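Local coordinates for hypothetical protein (PDB 4QRL) that is of unknown function but folds as a small lipocalin-like beta-barrel, a scaffold that in relatives commonly holds small hydrophobic molecules, at residues A42-K47 against T52-N57; V31-Q36 against F83-G88; C90-E95 against T109-R114; G38-I43 against I67-E72; L15-Y18 against T24-K27. One frame throughout, in Å; residues are numbered along the deposited sequence.

How a closed barrel is held together is illustrated here at five places in and against one eight-stranded antiparallel sheet. Along the chain contact 5 closes first, in the hairpin of strands 11-19 and 25-36; contacts 1 and 4 then start from the same strand, 39-45, inside the long loop that contact 2 closes, and contact 3 follows. Contacts 2 and 4 have centres about 6 Å apart and share one aromatic interior, which contact 1 reaches where Phe54 and Ala42 pack on Phe83. Contact 3 lies about 17 Å from contact 1, centre to centre, across the chain's middle. Hairpin pairing thus builds the wall, while contacts 2 and 4 fill the barrel.

Contact 1 (A42-K47 against T52-N57); sequences AICLLK and TTFFGN
Cys44 and Phe54 meet on the inward side of an antiparallel beta hairpin, strands 39-45 and 51-61 of the lipocalin-like barrel. The sulfur comes to the rim of the ring: Cys44 SG lies 3.7 Å from Phe54 CE1 and close to the ring plane, 79° off the normal, so this is an edge-on sulfur-aromatic contact. Both side chains place their first branch beside the backbone N (chi1 near -60°), which swings the sulfur and the ring toward one another although they belong to different cross-strand pairs. Helix 79-82 closes over this side, Tyr82 touching both residues, and Phe83 meets the Phe54 ring edge-to-face.

The other face carries Ile43 and Thr53, a non-hydrogen-bonded pair whose side chains run alongside each other in the same direction; Ile43 CG1 stands 4.0 Å from Thr53 OG1. Near the turn, Leu46 slants across Thr52 in the modelled conformer of the threonine, and its other neighbours include Tyr82 and Asn78.

Between the two faces the backbones are joined by two hydrogen-bonded pairs, Ala42 with Phe54 and Cys44 with Thr52, each closed by two N-H to O bonds. The carbonyl of Ala42 does double duty, since Thr53 CA also directs a CA-H...O contact at its oxygen over 3.2 Å. At the turn end Thr52 N gives its hydrogen to Cys44 O at 2.9 Å, nearly straight, with 171° at the hydrogen.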
# COMPACT_ATOMS: atom_id res chain seq x y z
N ALA A 42 -3.63 3.72 -5.23
CA ALA A 42 -4.00 3.83 -3.81
C ALA A 42 -4.93 5.01 -3.64
O ALA A 42 -4.62 6.11 -4.09
CB ALA A 42 -2.78 3.98 -2.92
N ILE A 43 -6.11 4.75 -3.08
CA ILE A 43 -7.09 5.78 -2.80
C ILE A 43 -6.93 6.13 -1.34
O ILE A 43 -6.96 5.24 -0.48
CB ILE A 43 -8.55 5.32 -3.12
CG1 ILE A 43 -8.78 5.10 -4.63
CG2 ILE A 43 -9.58 6.28 -2.52
CD1 ILE A 43 -10.07 4.28 -4.97
N CYS A 44 -6.74 7.41 -1.06
CA CYS A 44 -6.61 7.92 0.29
C CYS A 44 -7.71 8.93 0.56
O CYS A 44 -7.85 9.91 -0.17
CB CYS A 44 -5.23 8.52 0.48
SG CYS A 44 -3.89 7.34 0.15
N LEU A 45 -8.49 8.67 1.61
CA LEU A 45 -9.62 9.49 2.02
C LEU A 45 -9.14 10.55 2.99
O LEU A 45 -8.68 10.24 4.09
CB LEU A 45 -10.75 8.63 2.63
CG LEU A 45 -11.28 7.49 1.76
CD1 LEU A 45 -12.26 6.63 2.54
CD2 LEU A 45 -11.95 8.02 0.48
N LEU A 46 -9.22 11.81 2.56
CA LEU A 46 -8.76 12.93 3.37
C LEU A 46 -9.80 13.29 4.43
O LEU A 46 -11.01 13.09 4.25
CB LEU A 46 -8.45 14.14 2.46
CG LEU A 46 -7.45 13.94 1.31
CD1 LEU A 46 -7.46 15.11 0.34
CD2 LEU A 46 -6.04 13.71 1.81
N LYS A 47 -9.34 13.91 5.53
CA LYS A 47 -10.23 14.38 6.61
C LYS A 47 -11.30 15.31 6.03
O LYS A 47 -12.47 15.23 6.43
CB LYS A 47 -9.43 15.10 7.72
CG LYS A 47 -8.25 14.28 8.25
CD LYS A 47 -7.62 14.86 9.52
CE LYS A 47 -6.56 13.92 10.04
NZ LYS A 47 -6.00 14.36 11.35
N THR A 52 -7.94 11.44 -2.67
CA THR A 52 -6.66 11.59 -3.36
C THR A 52 -6.23 10.21 -3.86
O THR A 52 -6.31 9.24 -3.11
CB THR A 52 -5.63 12.26 -2.43
OG1 THR A 52 -5.86 13.66 -2.45
CG2 THR A 52 -4.19 12.00 -2.85
N THR A 53 -5.83 10.11 -5.13
CA THR A 53 -5.40 8.82 -5.67
C THR A 53 -3.96 8.93 -6.14
O THR A 53 -3.58 9.90 -6.82
CB THR A 53 -6.32 8.32 -6.81
OG1 THR A 53 -7.69 8.46 -6.42
CG2 THR A 53 -6.03 6.86 -7.22
N PHE A 54 -3.16 7.94 -5.77
CA PHE A 54 -1.79 7.79 -6.20
C PHE A 54 -1.75 6.66 -7.22
O PHE A 54 -2.47 5.67 -7.08
CB PHE A 54 -0.86 7.49 -5.02
CG PHE A 54 -0.88 8.57 -3.97
CD1 PHE A 54 -1.80 8.53 -2.92
CD2 PHE A 54 0.02 9.64 -4.02
CE1 PHE A 54 -1.82 9.54 -1.94
CE2 PHE A 54 -0.01 10.65 -3.05
CZ PHE A 54 -0.90 10.58 -2.01
N PHE A 55 -0.90 6.78 -8.22
CA PHE A 55 -0.82 5.77 -9.27
C PHE A 55 0.59 5.27 -9.44
O PHE A 55 1.55 6.01 -9.25
CB PHE A 55 -1.32 6.33 -10.62
CG PHE A 55 -2.78 6.70 -10.62
CD1 PHE A 55 -3.19 7.97 -10.22
CD2 PHE A 55 -3.75 5.77 -11.01
CE1 PHE A 55 -4.55 8.31 -10.23
CE2 PHE A 55 -5.10 6.11 -11.01
CZ PHE A 55 -5.49 7.38 -10.62
N GLY A 56 0.67 4.03 -9.86
CA GLY A 56 1.95 3.39 -10.11
C GLY A 56 1.81 2.02 -10.72
O GLY A 56 0.82 1.69 -11.37
N ASN A 57 2.87 1.25 -10.54
CA ASN A 57 2.97 -0.11 -11.01
C ASN A 57 3.51 -0.97 -9.91
O ASN A 57 4.12 -0.47 -8.97
CB ASN A 57 3.90 -0.17 -12.23
CG ASN A 57 3.26 0.34 -13.48
OD1 ASN A 57 2.71 -0.41 -14.30
ND2 ASN A 57 3.33 1.62 -13.64

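Contact 2 (V31-Q36 against F83-G88); sequences VFYNFQ and FGWPEG
Tyr33 and Phe83 reach for each other from opposite directions, one from strand 25-36 and the other from the loop that follows helix 79-82. Their closest atoms are Tyr33 OH and Phe83 CE1, 3.4 Å apart, with Tyr33 CZ at 3.8 Å from the same Phe83 CE1. Tyr33 CG lies beside the backbone N (chi1 -78°), and from there the ring carries its hydroxyl to Phe83. The ring planes are nearly parallel, inclined by 21°, yet they are slid so far apart that the centroids stand 5.8 Å from each other and little of one ring covers the other. What meets is therefore the phenol end of Tyr33 and the far end of the Phe83 ring, a van der Waals contact with no hydrogen bond across it.

Trp85 stands next to this pair. Its indole carbon Trp85 CZ2 lies 4.2 Å from Tyr33 OH, and one indole face receives Phe83 CD1, displaced toward the rim. The loop thus brings two aromatic groups against one from the wall of the closed antiparallel barrel, whose interior lipocalins commonly use as a ligand cavity; whether this protein binds anything there is unknown.

A second shell sets the positions of the three. Tyr33 is met edge-to-face by Phe40 and at a shallower inclination by Phe113. Trp85 packs on Ile67 and Leu69 of strand 64-69, and its carbonyl oxygen is bonded by the hydroxyl of Tyr79. The loop carrying Trp85 also turns back on itself, with Gly88 N donating to Trp85 O over 3.2 Å.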
# COMPACT_ATOMS: atom_id res chain seq x y z
N VAL A 31 -7.13 4.25 3.81
CA VAL A 31 -6.21 3.92 2.71
C VAL A 31 -6.63 2.61 2.06
O VAL A 31 -6.90 1.63 2.76
CB VAL A 31 -4.74 3.85 3.18
CG1 VAL A 31 -3.81 3.51 2.02
CG2 VAL A 31 -4.31 5.16 3.86
N PHE A 32 -6.66 2.62 0.72
CA PHE A 32 -7.10 1.46 -0.07
C PHE A 32 -6.12 1.24 -1.19
O PHE A 32 -5.83 2.19 -1.94
CB PHE A 32 -8.52 1.72 -0.65
CG PHE A 32 -9.56 1.93 0.42
CD1 PHE A 32 -9.67 3.16 1.08
CD2 PHE A 32 -10.34 0.87 0.87
CE1 PHE A 32 -10.59 3.33 2.12
CE2 PHE A 32 -11.27 1.06 1.91
CZ PHE A 32 -11.40 2.28 2.51
N TYR A 33 -5.54 0.02 -1.28
CA TYR A 33 -4.58 -0.30 -2.37
C TYR A 33 -5.29 -1.12 -3.41
O TYR A 33 -6.12 -1.96 -3.07
CB TYR A 33 -3.36 -1.10 -1.86
CG TYR A 33 -2.26 -0.37 -1.13
CD1 TYR A 33 -2.47 0.90 -0.60
CD2 TYR A 33 -1.04 -0.99 -0.87
CE1 TYR A 33 -1.45 1.57 0.09
CE2 TYR A 33 -0.04 -0.35 -0.15
CZ TYR A 33 -0.25 0.92 0.34
OH TYR A 33 0.75 1.57 1.02
N ASN A 34 -4.95 -0.93 -4.68
CA ASN A 34 -5.59 -1.67 -5.74
C ASN A 34 -4.52 -2.21 -6.67
O ASN A 34 -3.56 -1.50 -7.02
CB ASN A 34 -6.55 -0.73 -6.48
CG ASN A 34 -7.45 -1.42 -7.44
OD1 ASN A 34 -7.15 -1.55 -8.63
ND2 ASN A 34 -8.56 -1.89 -6.92
N PHE A 35 -4.64 -3.50 -6.99
CA PHE A 35 -3.71 -4.21 -7.87
C PHE A 35 -4.46 -4.74 -9.07
O PHE A 35 -5.39 -5.55 -8.91
CB PHE A 35 -3.02 -5.37 -7.10
CG PHE A 35 -2.30 -4.96 -5.84
CD1 PHE A 35 -0.96 -4.55 -5.88
CD2 PHE A 35 -2.93 -5.04 -4.60
CE1 PHE A 35 -0.30 -4.16 -4.71
CE2 PHE A 35 -2.27 -4.61 -3.43
CZ PHE A 35 -0.95 -4.24 -3.48
N GLN A 36 -4.07 -4.32 -10.29
CA GLN A 36 -4.76 -4.87 -11.46
C GLN A 36 -3.77 -5.10 -12.61
O GLN A 36 -3.43 -4.15 -13.31
CB GLN A 36 -5.91 -3.96 -11.93
CG GLN A 36 -7.16 -3.93 -11.02
CD GLN A 36 -7.99 -5.21 -10.97
OE1 GLN A 36 -7.83 -6.13 -11.78
NE2 GLN A 36 -8.93 -5.27 -10.04
N PHE A 83 2.79 7.83 1.80
CA PHE A 83 3.87 7.01 1.26
C PHE A 83 5.22 7.53 1.72
O PHE A 83 5.78 6.98 2.69
CB PHE A 83 3.75 6.93 -0.28
CG PHE A 83 2.51 6.18 -0.71
CD1 PHE A 83 2.50 4.79 -0.77
CD2 PHE A 83 1.33 6.86 -1.00
CE1 PHE A 83 1.34 4.09 -1.14
CE2 PHE A 83 0.16 6.16 -1.33
CZ PHE A 83 0.18 4.78 -1.39
N GLY A 84 5.74 8.58 1.07
CA GLY A 84 7.03 9.15 1.45
C GLY A 84 8.20 8.26 1.07
O GLY A 84 9.30 8.42 1.60
N TRP A 85 7.98 7.30 0.14
CA TRP A 85 9.03 6.37 -0.28
C TRP A 85 10.11 7.07 -1.07
O TRP A 85 9.77 7.88 -1.94
CB TRP A 85 8.46 5.23 -1.14
CG TRP A 85 7.38 4.41 -0.51
CD1 TRP A 85 7.15 4.21 0.83
CD2 TRP A 85 6.43 3.59 -1.20
NE1 TRP A 85 6.07 3.38 1.00
CE2 TRP A 85 5.63 2.96 -0.23
CE3 TRP A 85 6.17 3.34 -2.56
CZ2 TRP A 85 4.61 2.07 -0.56
CZ3 TRP A 85 5.16 2.45 -2.89
CH2 TRP A 85 4.38 1.84 -1.90
N PRO A 86 11.40 6.75 -0.82
CA PRO A 86 12.46 7.34 -1.64
C PRO A 86 12.32 6.89 -3.10
O PRO A 86 12.03 5.71 -3.35
CB PRO A 86 13.75 6.82 -1.00
CG PRO A 86 13.36 5.56 -0.33
CD PRO A 86 11.95 5.77 0.14
N GLU A 87 12.40 7.85 -4.03
CA GLU A 87 12.26 7.66 -5.48
C GLU A 87 10.91 7.01 -5.89
O GLU A 87 10.79 6.44 -6.97
CB GLU A 87 13.46 6.85 -6.02
CG GLU A 87 14.64 7.74 -6.42
CD GLU A 87 15.96 7.01 -6.54
OE1 GLU A 87 16.05 6.05 -7.33
OE2 GLU A 87 16.92 7.43 -5.85
N GLY A 88 9.91 7.10 -5.01
CA GLY A 88 8.59 6.54 -5.23
C GLY A 88 8.58 5.04 -5.27
O GLY A 88 7.66 4.46 -5.82

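Contact 3 (C90-E95 against T109-R114); sequences CTFKVE and TKSIFR
Phe92 is the first residue of 90-95 to approach the strand 109-115, its ring coming at a slant to the hydroxyl of Ser111, with Phe92 CE2 4.4 Å from Ser111 OG. Two residues earlier, Cys90 lays its sulfur over one face of that ring, offset toward the rim, while Ile65 and Ile67 of strand 64-69 also pack on Phe92.

The two strands are not neighbours in the antiparallel barrel: strand 101-106 runs between them, so only side chains span the gap and no backbone bond joins 90-95 to 109-114. The nearest CA pair, Glu95 CA and Lys110 CA, is 8.8 Å apart.

Beyond Phe92 the strand reaches Glu95, whose chain, extended beyond CG, crosses that of Lys110 at about a right angle. Its carboxylate lies against the methylenes of the lysine, Glu95 OE1 being 3.5 Å from Lys110 CD and Glu95 OE2 3.7 Å from Lys110 CE. Lys110 folds at chi2 (-69°) and again at chi4 (-54°), which carries NZ off to the carbonyl oxygen of Gly108; Glu95 OE2 and Lys110 NZ remain 5.1 Å apart. The salt bridge of this carboxylate is made instead by OE1 with Arg103 of the intervening strand. Were Glu95 an alanine, Arg103 is likely to be left without that charged mate, and the middle of Lys110 without its cover.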
# COMPACT_ATOMS: atom_id res chain seq x y z
N CYS A 90 9.21 1.06 -3.25
CA CYS A 90 9.33 0.22 -2.06
C CYS A 90 9.12 -1.25 -2.41
O CYS A 90 8.11 -1.60 -3.03
CB CYS A 90 8.38 0.66 -0.94
SG CYS A 90 8.63 -0.25 0.62
N THR A 91 10.04 -2.10 -1.94
CA THR A 91 9.94 -3.54 -2.09
C THR A 91 9.51 -4.12 -0.76
O THR A 91 10.21 -3.99 0.24
CB THR A 91 11.22 -4.16 -2.62
OG1 THR A 91 11.43 -3.65 -3.93
CG2 THR A 91 11.12 -5.72 -2.66
N PHE A 92 8.38 -4.76 -0.75
CA PHE A 92 7.81 -5.38 0.44
C PHE A 92 7.93 -6.88 0.41
O PHE A 92 7.87 -7.48 -0.66
CB PHE A 92 6.29 -5.06 0.51
CG PHE A 92 5.93 -3.61 0.71
CD1 PHE A 92 5.79 -2.75 -0.37
CD2 PHE A 92 5.70 -3.10 1.99
CE1 PHE A 92 5.42 -1.41 -0.18
CE2 PHE A 92 5.30 -1.78 2.18
CZ PHE A 92 5.18 -0.94 1.10
N LYS A 93 8.03 -7.50 1.60
CA LYS A 93 7.92 -8.94 1.75
C LYS A 93 6.44 -9.25 1.89
O LYS A 93 5.76 -8.58 2.67
CB LYS A 93 8.71 -9.45 2.98
CG LYS A 93 8.54 -10.96 3.20
CD LYS A 93 9.81 -11.64 3.69
CE LYS A 93 9.52 -13.00 4.27
NZ LYS A 93 9.00 -12.90 5.66
N VAL A 94 5.93 -10.22 1.14
CA VAL A 94 4.56 -10.68 1.25
C VAL A 94 4.57 -11.78 2.32
O VAL A 94 4.96 -12.94 2.07
CB VAL A 94 3.94 -11.14 -0.09
CG1 VAL A 94 2.50 -11.63 0.10
CG2 VAL A 94 3.98 -10.01 -1.11
N GLU A 95 4.17 -11.39 3.52
CA GLU A 95 4.14 -12.30 4.67
C GLU A 95 2.93 -13.19 4.60
O GLU A 95 2.94 -14.33 5.09
CB GLU A 95 4.15 -11.50 5.98
CG GLU A 95 5.49 -10.83 6.25
CD GLU A 95 5.70 -10.39 7.68
OE1 GLU A 95 4.71 -10.23 8.42
OE2 GLU A 95 6.87 -10.18 8.05
N THR A 109 8.13 -3.06 9.73
CA THR A 109 6.77 -2.54 9.80
C THR A 109 5.85 -3.36 8.91
O THR A 109 6.16 -3.56 7.73
CB THR A 109 6.71 -1.07 9.45
OG1 THR A 109 7.38 -0.35 10.49
CG2 THR A 109 5.24 -0.55 9.32
N LYS A 110 4.71 -3.79 9.46
CA LYS A 110 3.73 -4.54 8.70
C LYS A 110 2.54 -3.67 8.33
O LYS A 110 2.06 -2.90 9.17
CB LYS A 110 3.24 -5.79 9.45
CG LYS A 110 4.19 -6.47 10.45
CD LYS A 110 5.39 -7.16 9.86
CE LYS A 110 6.24 -7.86 10.90
NZ LYS A 110 6.66 -6.97 12.02
N SER A 111 2.07 -3.81 7.09
CA SER A 111 0.87 -3.19 6.51
C SER A 111 -0.16 -4.34 6.41
O SER A 111 0.06 -5.29 5.66
CB SER A 111 1.21 -2.61 5.13
OG SER A 111 2.12 -1.53 5.23
N ILE A 112 -1.22 -4.27 7.21
CA ILE A 112 -2.25 -5.34 7.27
C ILE A 112 -3.47 -4.95 6.46
O ILE A 112 -4.07 -3.92 6.74
CB ILE A 112 -2.66 -5.61 8.75
CG1 ILE A 112 -1.48 -5.67 9.77
CG2 ILE A 112 -3.69 -6.75 8.84
CD1 ILE A 112 -0.48 -6.67 9.59
N PHE A 113 -3.88 -5.79 5.50
CA PHE A 113 -5.04 -5.48 4.62
C PHE A 113 -6.11 -6.56 4.61
O PHE A 113 -5.81 -7.74 4.80
CB PHE A 113 -4.60 -5.33 3.13
CG PHE A 113 -3.48 -4.37 2.84
CD1 PHE A 113 -2.15 -4.73 3.09
CD2 PHE A 113 -3.73 -3.15 2.23
CE1 PHE A 113 -1.10 -3.83 2.83
CE2 PHE A 113 -2.68 -2.26 1.95
CZ PHE A 113 -1.37 -2.61 2.23
N ARG A 114 -7.35 -6.15 4.29
CA ARG A 114 -8.46 -7.07 4.05
C ARG A 114 -9.03 -6.73 2.71
O ARG A 114 -9.06 -5.56 2.34
CB ARG A 114 -9.54 -7.04 5.14
CG ARG A 114 -10.35 -5.70 5.22
CD ARG A 114 -11.49 -5.75 6.24
NE ARG A 114 -11.83 -4.41 6.73
CZ ARG A 114 -12.31 -4.15 7.94
NH1 ARG A 114 -12.54 -5.14 8.80
NH2 ARG A 114 -12.56 -2.90 8.31

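Contact 4 (G38-I43 against I67-E72); sequences GSFSAI and IILLPE
Phe40 and Ile67 meet on the inner side of the barrel wall, and the tight part of the contact is the methyl of the isoleucine on the flat of the ring. Ile67 CG2 sits 3.7 Å from the Phe40 centroid and only 14° off the ring normal, a clear CH-pi contact. Its nearest ring atom is Phe40 CD2, at 3.6 Å, and the two side chains cross at about a right angle. A second branch of the isoleucine helps: Ile67 CD1 comes to 4.0 Å from Phe40 CE1. Leu69 arrives differently, at the ring's edge and near its plane, with Leu69 CD2 3.7 Å from both Phe40 CD2 and Phe40 CE2. Phe40 is carried inward with CG opposite the backbone N (chi1 176°), and there Phe35 meets its ring at a slant.

The alternate residues behave otherwise. Ser41 and Ile68 point away from the partner segment, and beyond Leu69 the chain turns out through exposed Leu70 into the short helix 71-74, whose Pro71 and Glu72 are exposed too. This alternation of inward and outward side chains is that of a beta-barrel wall, here of the lipocalin-like domain, and strands 39-45 and 64-69 are separated within it by strand 51-61. Replacing Phe40 by an alanine would probably open a gap beneath Ile67 CG2 and leave Leu69 without the ring edge it packs on.

With no hydrogen bond or charge across it, the contact depends on shape and dispersion, consistent with a greasy barrel interior.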
# COMPACT_ATOMS: atom_id res chain seq x y z
N GLY A 38 -0.48 -5.58 -12.94
CA GLY A 38 0.67 -4.68 -12.98
C GLY A 38 0.37 -3.25 -12.59
O GLY A 38 1.27 -2.54 -12.13
N SER A 39 -0.87 -2.78 -12.79
CA SER A 39 -1.26 -1.42 -12.39
C SER A 39 -1.56 -1.32 -10.90
O SER A 39 -2.29 -2.15 -10.34
CB SER A 39 -2.50 -0.96 -13.16
OG SER A 39 -2.21 -0.56 -14.49
N PHE A 40 -0.97 -0.33 -10.25
CA PHE A 40 -1.17 -0.06 -8.85
C PHE A 40 -1.83 1.29 -8.69
O PHE A 40 -1.48 2.25 -9.39
CB PHE A 40 0.17 -0.06 -8.08
CG PHE A 40 0.01 0.32 -6.63
CD1 PHE A 40 -0.40 -0.63 -5.69
CD2 PHE A 40 0.29 1.62 -6.19
CE1 PHE A 40 -0.50 -0.29 -4.33
CE2 PHE A 40 0.14 1.96 -4.84
CZ PHE A 40 -0.23 1.00 -3.91
N SER A 41 -2.73 1.37 -7.74
CA SER A 41 -3.32 2.63 -7.37
C SER A 41 -3.69 2.57 -5.90
O SER A 41 -3.92 1.48 -5.36
CB SER A 41 -4.51 2.99 -8.27
OG SER A 41 -5.57 2.05 -8.25
N ALA A 42 -3.63 3.72 -5.23
CA ALA A 42 -4.00 3.83 -3.81
C ALA A 42 -4.93 5.01 -3.64
O ALA A 42 -4.62 6.11 -4.09
CB ALA A 42 -2.78 3.98 -2.92
N ILE A 43 -6.11 4.75 -3.08
CA ILE A 43 -7.09 5.78 -2.80
C ILE A 43 -6.93 6.13 -1.34
O ILE A 43 -6.96 5.24 -0.48
CB ILE A 43 -8.55 5.32 -3.12
CG1 ILE A 43 -8.78 5.10 -4.63
CG2 ILE A 43 -9.58 6.28 -2.52
CD1 ILE A 43 -10.07 4.28 -4.97
N ILE A 67 6.69 -2.01 -5.53
CA ILE A 67 5.72 -1.00 -5.99
C ILE A 67 6.49 0.25 -6.36
O ILE A 67 7.43 0.65 -5.65
CB ILE A 67 4.63 -0.73 -4.91
CG1 ILE A 67 3.95 -2.03 -4.45
CG2 ILE A 67 3.59 0.30 -5.41
CD1 ILE A 67 2.96 -1.87 -3.19
N ILE A 68 6.16 0.82 -7.52
CA ILE A 68 6.84 2.05 -7.97
C ILE A 68 5.76 3.04 -8.40
O ILE A 68 4.93 2.75 -9.27
CB ILE A 68 7.93 1.84 -9.05
CG1 ILE A 68 8.51 3.22 -9.50
CG2 ILE A 68 7.39 1.00 -10.23
CD1 ILE A 68 9.72 3.23 -10.37
N LEU A 69 5.75 4.20 -7.75
CA LEU A 69 4.77 5.22 -8.05
C LEU A 69 5.29 6.16 -9.11
O LEU A 69 6.51 6.39 -9.22
CB LEU A 69 4.41 6.01 -6.78
CG LEU A 69 3.76 5.19 -5.65
CD1 LEU A 69 3.56 6.03 -4.44
CD2 LEU A 69 2.42 4.59 -6.08
N LEU A 70 4.35 6.72 -9.88
CA LEU A 70 4.66 7.69 -10.94
C LEU A 70 5.21 8.97 -10.34
O LEU A 70 4.80 9.35 -9.22
CB LEU A 70 3.38 8.01 -11.74
CG LEU A 70 2.71 6.89 -12.51
CD1 LEU A 70 1.33 7.36 -13.01
CD2 LEU A 70 3.54 6.50 -13.71
N PRO A 71 6.05 9.71 -11.10
CA PRO A 71 6.58 10.99 -10.59
C PRO A 71 5.49 11.96 -10.12
O PRO A 71 5.65 12.56 -9.07
CB PRO A 71 7.34 11.56 -11.80
CG PRO A 71 7.78 10.35 -12.56
CD PRO A 71 6.62 9.40 -12.43
N GLU A 72 4.36 12.04 -10.84
CA GLU A 72 3.24 12.90 -10.45
C GLU A 72 2.69 12.55 -9.05
O GLU A 72 2.30 13.46 -8.31
CB GLU A 72 2.12 12.79 -11.48
CG GLU A 72 1.13 13.94 -11.35
CD GLU A 72 -0.12 13.84 -12.20
OE1 GLU A 72 -0.09 13.14 -13.25
OE2 GLU A 72 -1.14 14.43 -11.80

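Contact 5 (L15-Y18 against T24-K27); sequences LRQY and TSEK
Tyr18 and Glu26 form an antiparallel hydrogen-bonded pair, Tyr18 N giving to Glu26 O at 2.9 Å and Glu26 N to Tyr18 O at 3.0 Å, between short strand segments whose directions differ by 155°. They belong to the hairpin of strands 11-19 and 25-36, the first two of the lipocalin-like barrel. Next to them Gln17 and Lys27 make a non-hydrogen-bonded pair, where Gln17 CA approaches Glu26 O to 3.3 Å in a CA-H...O contact. On the other side of strand 11-19, Arg16 and Gln17 together face Ile112, a classic beta bulge that fits two residues against one of strand 109-115.

The side chains divide between the two faces. On the face of Tyr18 and Glu26 the strand pair shares little beyond its backbone, as the end of the tyrosine leads away from 24-27. Val28 and Ser111 touch Tyr18 as well.

On the other face Gln17 does the reaching. With CG opposite the backbone N (chi1 -170°) and the chain extended beyond it, Gln17 CG passes 3.4 Å from Glu26 O and the amide ends near Ser25. Its OE1 is bonded by Gln19 NE2, so the two ends of the amide have separate partners. The gap between Gln17 NE2 and Ser25 OG, 3.7 Å, is too wide for a direct bond; one water joins them, accepting from Gln17 NE2 and lying 2.8 Å from Ser25 OG.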
# COMPACT_ATOMS: atom_id res chain seq x y z
N LEU A 15 -6.39 -1.02 3.83
CA LEU A 15 -5.28 -1.11 4.78
C LEU A 15 -5.90 -0.85 6.16
O LEU A 15 -6.36 0.26 6.45
CB LEU A 15 -4.15 -0.11 4.43
CG LEU A 15 -2.72 -0.46 4.95
CD1 LEU A 15 -1.66 0.39 4.22
CD2 LEU A 15 -2.59 -0.22 6.45
N ARG A 16 -6.01 -1.90 6.95
CA ARG A 16 -6.66 -1.86 8.26
C ARG A 16 -5.77 -1.40 9.37
O ARG A 16 -6.27 -0.84 10.37
CB ARG A 16 -7.12 -3.29 8.64
CG ARG A 16 -8.19 -3.87 7.77
CD ARG A 16 -8.52 -5.25 8.26
NE ARG A 16 -9.21 -5.24 9.55
CZ ARG A 16 -9.75 -6.31 10.12
NH1 ARG A 16 -9.67 -7.50 9.53
NH2 ARG A 16 -10.36 -6.21 11.29
N GLN A 17 -4.51 -1.80 9.32
CA GLN A 17 -3.63 -1.53 10.44
C GLN A 17 -2.16 -1.51 10.05
O GLN A 17 -1.77 -2.17 9.10
CB GLN A 17 -3.83 -2.70 11.46
CG GLN A 17 -3.19 -2.51 12.82
CD GLN A 17 -3.28 -3.77 13.63
OE1 GLN A 17 -2.95 -4.85 13.17
NE2 GLN A 17 -3.75 -3.66 14.85
N TYR A 18 -1.36 -0.72 10.79
CA TYR A 18 0.09 -0.76 10.69
C TYR A 18 0.60 -1.40 11.95
O TYR A 18 0.14 -1.06 13.04
CB TYR A 18 0.75 0.61 10.51
CG TYR A 18 0.65 1.21 9.13
CD1 TYR A 18 1.37 0.67 8.07
CD2 TYR A 18 -0.06 2.38 8.91
CE1 TYR A 18 1.32 1.24 6.80
CE2 TYR A 18 -0.12 2.96 7.65
CZ TYR A 18 0.56 2.38 6.60
OH TYR A 18 0.52 2.97 5.37
N THR A 24 4.43 -0.75 18.30
CA THR A 24 3.18 0.01 18.23
C THR A 24 2.30 -0.50 17.10
O THR A 24 2.80 -0.86 16.03
CB THR A 24 3.52 1.51 18.04
OG1 THR A 24 4.44 1.88 19.06
CG2 THR A 24 2.29 2.42 18.08
N SER A 25 0.97 -0.52 17.33
CA SER A 25 -0.00 -0.85 16.30
C SER A 25 -1.01 0.29 16.19
O SER A 25 -1.36 0.91 17.19
CB SER A 25 -0.69 -2.19 16.58
OG SER A 25 -1.78 -2.05 17.48
N GLU A 26 -1.43 0.62 14.97
CA GLU A 26 -2.41 1.67 14.77
C GLU A 26 -3.37 1.31 13.68
O GLU A 26 -2.95 0.87 12.61
CB GLU A 26 -1.74 3.02 14.45
CG GLU A 26 -2.71 4.18 14.55
CD GLU A 26 -2.07 5.55 14.47
OE1 GLU A 26 -1.09 5.72 13.71
OE2 GLU A 26 -2.60 6.47 15.13
N LYS A 27 -4.67 1.48 13.96
CA LYS A 27 -5.74 1.24 13.00
C LYS A 27 -5.75 2.38 11.98
O LYS A 27 -5.45 3.51 12.31
CB LYS A 27 -7.11 1.07 13.69
CG LYS A 27 -7.23 -0.29 14.37
CD LYS A 27 -8.50 -0.42 15.23
CE LYS A 27 -8.47 -1.68 16.06
NZ LYS A 27 -9.78 -1.94 16.72
O HOH W 1 -4.24 -1.14 16.59